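Local coordinates for protein topoisomerase IV subunit A (Escherichia coli, PDB 1ZVT) that contributes to decatenation and supercoil removal by topoisomerase IV, its C-terminal beta-pinwheel domain probably binding DNA and influencing which substrates the enzyme prefers, at residues M11-R15 against L27-D33; S144-L148 against L193-P197. All blocks are in the same frame, centred on the assembly; numbering follows the deposited sequence.

Interaction 1. Residues M11-R15 against L27-D33; sequences MGWVR and LNYKAGD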
loop_
_atom_site.group_PDB
_atom_site.type_symbol
_atom_site.label_atom_id
_atom_site.label_comp_id
_atom_site.label_asym_id
_atom_site.label_seq_id
_atom_site.Cartn_x
_atom_site.Cartn_y
_atom_site.Cartn_z
ATOM N N MET A 11 -0.266 -7.027 16.351
ATOM C CA MET A 11 -0.331 -8.501 16.384
ATOM C C MET A 11 -1.387 -9.092 15.456
ATOM O O MET A 11 -1.563 -10.314 15.418
ATOM C CB MET A 11 -0.585 -8.975 17.804
ATOM C CG MET A 11 0.544 -8.663 18.798
ATOM S SD MET A 11 2.087 -9.425 18.302
ATOM C CE MET A 11 3.032 -8.044 17.667
ATOM N N GLY A 12 -2.097 -8.243 14.707
ATOM C CA GLY A 12 -3.055 -8.743 13.720
ATOM C C GLY A 12 -4.430 -9.037 14.284
ATOM O O GLY A 12 -5.150 -9.892 13.749
ATOM N N TRP A 13 -4.808 -8.302 15.327
ATOM C CA TRP A 13 -6.130 -8.405 15.919
ATOM C C TRP A 13 -6.953 -7.229 15.457
ATOM O O TRP A 13 -6.423 -6.123 15.261
ATOM C CB TRP A 13 -6.033 -8.407 17.444
ATOM C CG TRP A 13 -5.514 -9.714 17.973
ATOM C CD1 TRP A 13 -4.461 -10.435 17.483
ATOM C CD2 TRP A 13 -6.035 -10.457 19.074
ATOM N NE1 TRP A 13 -4.277 -11.579 18.229
ATOM C CE2 TRP A 13 -5.241 -11.624 19.203
ATOM C CE3 TRP A 13 -7.096 -10.255 19.967
ATOM C CZ2 TRP A 13 -5.470 -12.585 20.199
ATOM C CZ3 TRP A 13 -7.330 -11.218 20.959
ATOM C CH2 TRP A 13 -6.517 -12.363 21.064
ATOM N N VAL A 14 -8.243 -7.461 15.258
ATOM C CA VAL A 14 -9.113 -6.423 14.694
ATOM C C VAL A 14 -10.376 -6.233 15.499
ATOM O O VAL A 14 -10.813 -7.136 16.207
ATOM C CB VAL A 14 -9.524 -6.735 13.231
ATOM C CG1 VAL A 14 -8.347 -6.534 12.309
ATOM C CG2 VAL A 14 -10.077 -8.183 13.084
ATOM N N ARG A 15 -10.985 -5.055 15.353
ATOM C CA ARG A 15 -12.309 -4.806 15.884
ATOM C C ARG A 15 -12.971 -3.716 15.044
ATOM O O ARG A 15 -12.295 -3.023 14.281
ATOM C CB ARG A 15 -12.242 -4.397 17.345
ATOM C CG ARG A 15 -11.784 -2.967 17.564
ATOM C CD ARG A 15 -11.326 -2.794 18.987
ATOM N NE ARG A 15 -9.916 -3.128 19.193
ATOM C CZ ARG A 15 -9.305 -3.093 20.373
ATOM N NH1 ARG A 15 -9.978 -2.756 21.473
ATOM N NH2 ARG A 15 -8.032 -3.392 20.469
ATOM N N LEU A 27 -7.423 2.764 22.504
ATOM C CA LEU A 27 -8.184 1.571 22.885
ATOM C C LEU A 27 -7.356 0.600 23.711
ATOM O O LEU A 27 -6.132 0.722 23.793
ATOM C CB LEU A 27 -8.700 0.859 21.637
ATOM C CG LEU A 27 -9.654 1.673 20.770
ATOM C CD1 LEU A 27 -9.862 0.998 19.432
ATOM C CD2 LEU A 27 -10.995 1.855 21.476
ATOM N N ASN A 28 -8.057 -0.365 24.314
ATOM C CA ASN A 28 -7.453 -1.464 25.046
ATOM C C ASN A 28 -6.776 -2.428 24.074
ATOM O O ASN A 28 -7.383 -2.855 23.093
ATOM C CB ASN A 28 -8.562 -2.169 25.841
ATOM C CG ASN A 28 -8.053 -3.294 26.736
ATOM O OD1 ASN A 28 -8.826 -4.173 27.126
ATOM N ND2 ASN A 28 -6.772 -3.274 27.072
ATOM N N TYR A 29 -5.514 -2.751 24.331
ATOM C CA TYR A 29 -4.840 -3.800 23.577
ATOM C C TYR A 29 -4.392 -4.880 24.536
ATOM O O TYR A 29 -4.190 -4.600 25.717
ATOM C CB TYR A 29 -3.665 -3.243 22.778
ATOM C CG TYR A 29 -4.157 -2.306 21.702
ATOM C CD1 TYR A 29 -4.281 -0.940 21.943
ATOM C CD2 TYR A 29 -4.538 -2.798 20.453
ATOM C CE1 TYR A 29 -4.770 -0.077 20.961
ATOM C CE2 TYR A 29 -5.021 -1.951 19.462
ATOM C CZ TYR A 29 -5.125 -0.595 19.719
ATOM O OH TYR A 29 -5.623 0.246 18.743
ATOM N N LYS A 30 -4.268 -6.110 24.043
ATOM C CA LYS A 30 -3.763 -7.189 24.892
ATOM C C LYS A 30 -2.284 -6.940 25.202
ATOM O O LYS A 30 -1.599 -6.224 24.473
ATOM C CB LYS A 30 -4.000 -8.555 24.239
ATOM C CG LYS A 30 -3.081 -8.867 23.088
ATOM C CD LYS A 30 -3.570 -10.066 22.304
ATOM C CE LYS A 30 -2.683 -10.292 21.090
ATOM N NZ LYS A 30 -1.568 -11.230 21.401
ATOM N N ALA A 31 -1.797 -7.504 26.311
ATOM C CA ALA A 31 -0.407 -7.319 26.699
ATOM C C ALA A 31 0.533 -7.599 25.529
ATOM O O ALA A 31 0.418 -8.637 24.874
ATOM C CB ALA A 31 -0.070 -8.254 27.867
ATOM N N GLY A 32 1.451 -6.675 25.263
ATOM C CA GLY A 32 2.402 -6.828 24.157
ATOM C C GLY A 32 1.868 -6.351 22.806
ATOM O O GLY A 32 2.572 -6.405 21.799
ATOM N N ASP A 33 0.625 -5.896 22.774
ATOM C CA ASP A 33 0.039 -5.467 21.499
ATOM C C ASP A 33 -0.249 -3.973 21.540
ATOM O O ASP A 33 -0.295 -3.360 22.614
ATOM C CB ASP A 33 -1.234 -6.272 21.223
ATOM C CG ASP A 33 -1.651 -6.267 19.745
ATOM O OD1 ASP A 33 -0.928 -5.726 18.883
ATOM O OD2 ASP A 33 -2.720 -6.841 19.452
#
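R15, the buried residue of the contact, closes its guanidinium on the backbone oxygen of N28, and this end is tightly packed. NH2 donates to N28 O at 2.8 Å, nearly in line with the carbonyl bond, and NH1 reaches the same oxygen at 3.1 Å, so both terminal nitrogens grip one atom close to the guanidinium plane. The side chain leaves its backbone between N and the carbonyl carbon (chi1 76°) and bends again at chi3, which brings the group down to the 27-33 loop. L27 CB and CD1 lie over one guanidinium face, while Y29 offers an off-centre cation-pi contact, R15 CZ standing 5.0 Å from the ring centroid with the planes 66° apart. NH1 also bonds A67 O. K30 packs closely too, crossing W13 with CE 3.7 Å from the five-membered ring's centroid, a CH-pi contact over the face. M11 N donates to D33 OD1 (2.9 Å) from above the carboxylate plane, and D33 OD2 bonds S9 OG. The solvent side is looser: exposed M11 and G32 meet only at 4.3 Å, CG to O. A leucine replacing R15 would probably leave N28 O without its two donors and the Y29 ring without its cationic partner, freeing that end of the loop to shift. The chemistry implies a loop held by polar grips on backbone atoms together with contacts over flat groups, the arginine's charge probably eased by carbonyl oxygens and the tyrosine ring.

Interaction 2. Residues S144-L148 against L193-P197; sequences SDMLL and LYVLP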
loop_
_atom_site.group_PDB
_atom_site.type_symbol
_atom_site.label_atom_id
_atom_site.label_comp_id
_atom_site.label_asym_id
_atom_site.label_seq_id
_atom_site.Cartn_x
_atom_site.Cartn_y
_atom_site.Cartn_z
ATOM N N SER A 144 -5.596 11.804 -13.292
ATOM C CA SER A 144 -4.509 12.562 -13.926
ATOM C C SER A 144 -3.269 12.709 -13.026
ATOM O O SER A 144 -2.284 13.353 -13.390
ATOM C CB SER A 144 -5.008 13.927 -14.422
ATOM O OG SER A 144 -5.187 14.833 -13.345
ATOM N N ASP A 145 -3.313 12.081 -11.853
ATOM C CA ASP A 145 -2.185 12.132 -10.924
ATOM C C ASP A 145 -0.939 11.466 -11.532
ATOM O O ASP A 145 -1.045 10.701 -12.501
ATOM C CB ASP A 145 -2.571 11.471 -9.596
ATOM C CG ASP A 145 -3.470 12.372 -8.701
ATOM O OD1 ASP A 145 -3.702 13.563 -9.022
ATOM O OD2 ASP A 145 -3.955 11.861 -7.657
ATOM N N MET A 146 0.230 11.790 -10.971
ATOM C CA MET A 146 1.507 11.237 -11.434
ATOM C C MET A 146 1.937 10.105 -10.510
ATOM O O MET A 146 1.781 10.191 -9.300
ATOM C CB MET A 146 2.613 12.291 -11.403
ATOM C CG MET A 146 2.343 13.511 -12.262
ATOM S SD MET A 146 2.196 13.032 -13.988
ATOM C CE MET A 146 3.814 12.495 -14.377
ATOM N N LEU A 147 2.463 9.044 -11.092
ATOM C CA LEU A 147 3.101 7.964 -10.337
ATOM C C LEU A 147 4.572 8.335 -10.193
ATOM O O LEU A 147 5.194 8.779 -11.155
ATOM C CB LEU A 147 2.957 6.640 -11.119
ATOM C CG LEU A 147 3.572 5.358 -10.539
ATOM C CD1 LEU A 147 2.824 4.141 -11.063
ATOM C CD2 LEU A 147 5.073 5.260 -10.848
ATOM N N LEU A 148 5.114 8.181 -8.990
ATOM C CA LEU A 148 6.517 8.486 -8.750
ATOM C C LEU A 148 7.128 7.275 -8.079
ATOM O O LEU A 148 6.619 6.792 -7.051
ATOM C CB LEU A 148 6.677 9.738 -7.874
ATOM C CG LEU A 148 8.119 10.080 -7.504
ATOM C CD1 LEU A 148 8.979 10.442 -8.719
ATOM C CD2 LEU A 148 8.172 11.201 -6.483
ATOM N N LEU A 193 6.860 4.250 -3.601
ATOM C CA LEU A 193 5.975 4.408 -4.747
ATOM C C LEU A 193 4.806 5.275 -4.350
ATOM O O LEU A 193 4.031 4.904 -3.432
ATOM C CB LEU A 193 5.434 3.026 -5.173
ATOM C CG LEU A 193 4.514 2.927 -6.403
ATOM C CD1 LEU A 193 5.234 3.426 -7.669
ATOM C CD2 LEU A 193 4.050 1.488 -6.626
ATOM N N TYR A 194 4.647 6.389 -5.049
ATOM C CA TYR A 194 3.584 7.364 -4.707
ATOM C C TYR A 194 2.697 7.675 -5.889
ATOM O O TYR A 194 3.101 7.489 -7.031
ATOM C CB TYR A 194 4.231 8.686 -4.289
ATOM C CG TYR A 194 5.380 8.594 -3.333
ATOM C CD1 TYR A 194 6.667 8.940 -3.746
ATOM C CD2 TYR A 194 5.188 8.200 -2.014
ATOM C CE1 TYR A 194 7.736 8.896 -2.857
ATOM C CE2 TYR A 194 6.262 8.137 -1.119
ATOM C CZ TYR A 194 7.520 8.489 -1.565
ATOM O OH TYR A 194 8.606 8.450 -0.728
ATOM N N VAL A 195 1.506 8.217 -5.610
ATOM C CA VAL A 195 0.682 8.800 -6.650
ATOM C C VAL A 195 0.403 10.204 -6.152
ATOM O O VAL A 195 -0.101 10.390 -5.020
ATOM C CB VAL A 195 -0.597 7.987 -6.944
ATOM C CG1 VAL A 195 -1.458 8.730 -7.938
ATOM C CG2 VAL A 195 -0.231 6.584 -7.491
ATOM N N LEU A 196 0.841 11.177 -6.943
ATOM C CA LEU A 196 0.871 12.569 -6.520
ATOM C C LEU A 196 0.138 13.410 -7.545
ATOM O O LEU A 196 0.224 13.161 -8.743
ATOM C CB LEU A 196 2.302 13.126 -6.496
ATOM C CG LEU A 196 3.579 12.385 -6.127
ATOM C CD1 LEU A 196 4.763 12.998 -6.873
ATOM C CD2 LEU A 196 3.782 12.490 -4.644
ATOM N N PRO A 197 -0.520 14.460 -7.084
ATOM C CA PRO A 197 -0.916 15.516 -8.022
ATOM C C PRO A 197 0.316 16.053 -8.739
ATOM O O PRO A 197 1.335 16.325 -8.089
ATOM C CB PRO A 197 -1.492 16.608 -7.127
ATOM C CG PRO A 197 -1.727 15.981 -5.822
ATOM C CD PRO A 197 -0.914 14.731 -5.697
#
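L148 and Y194 lie side by side and point the same way from neighbouring strands, with L148 CD2 meeting the edge of the tyrosine ring at CD1, 3.9 Å away. The L148 and L196 side chains cross obliquely, and the same CD2 methyl touches L196 CD1 at 3.9 Å, so one branch meets both residues of strand 190-196. What sets it there is a CG placed opposite the backbone N (chi1 176°), which extends the leucine over this face; I243 of strand 240-244 touches Y194 and L196. M146 starts on this face too, yet its chain, bent at chi2 and chi3, turns away toward M158 and P160. Across the sheet, L147 and V195 share the other face in a non-hydrogen-bonded pair. L147 reaches along it to L193, CD2 to CD1 at 3.7 Å, and L99 of strand 97-101 packs against L147, L193 and V195. Just before the strand, D145 stands at about a right angle to V195, its CB 3.4 Å from V195 CG1, while its OD2 bonds D142 N. The backbone pairing sets which face each side chain takes: M146 with L196 and L148 with Y194 are hydrogen-bonded pairs, each closed by two bonds. M146 N to L196 O is 2.6 Å, and L148 N to Y194 O is 2.9 Å. Strand 190-196 is an outermost strand of the four-stranded antiparallel sheet, added to strand 146-151 after a long excursion of the chain. This non-sequential order belongs to a blade of the beta-pinwheel, in contrast to the simple up-and-down meander of a classical propeller blade.

Interactions 1 and 2 belong to two sheets of the same strand order: one holds a loop against its sheet, the other pairs two strands. Their centres lie 34 Å apart on opposite sides of the chain's centre, and their nearest atoms are about 23 Å from each other, so neither touches the other. They follow in series along the chain. Interaction 1, beside strand 13-18, is at the surface, with its centre 22 Å from that of the chain; interaction 2, within the last sheet, is nearer the middle at 13 Å. Neither contact includes a bound ligand; both belong to the framework of the pinwheel, which probably binds DNA.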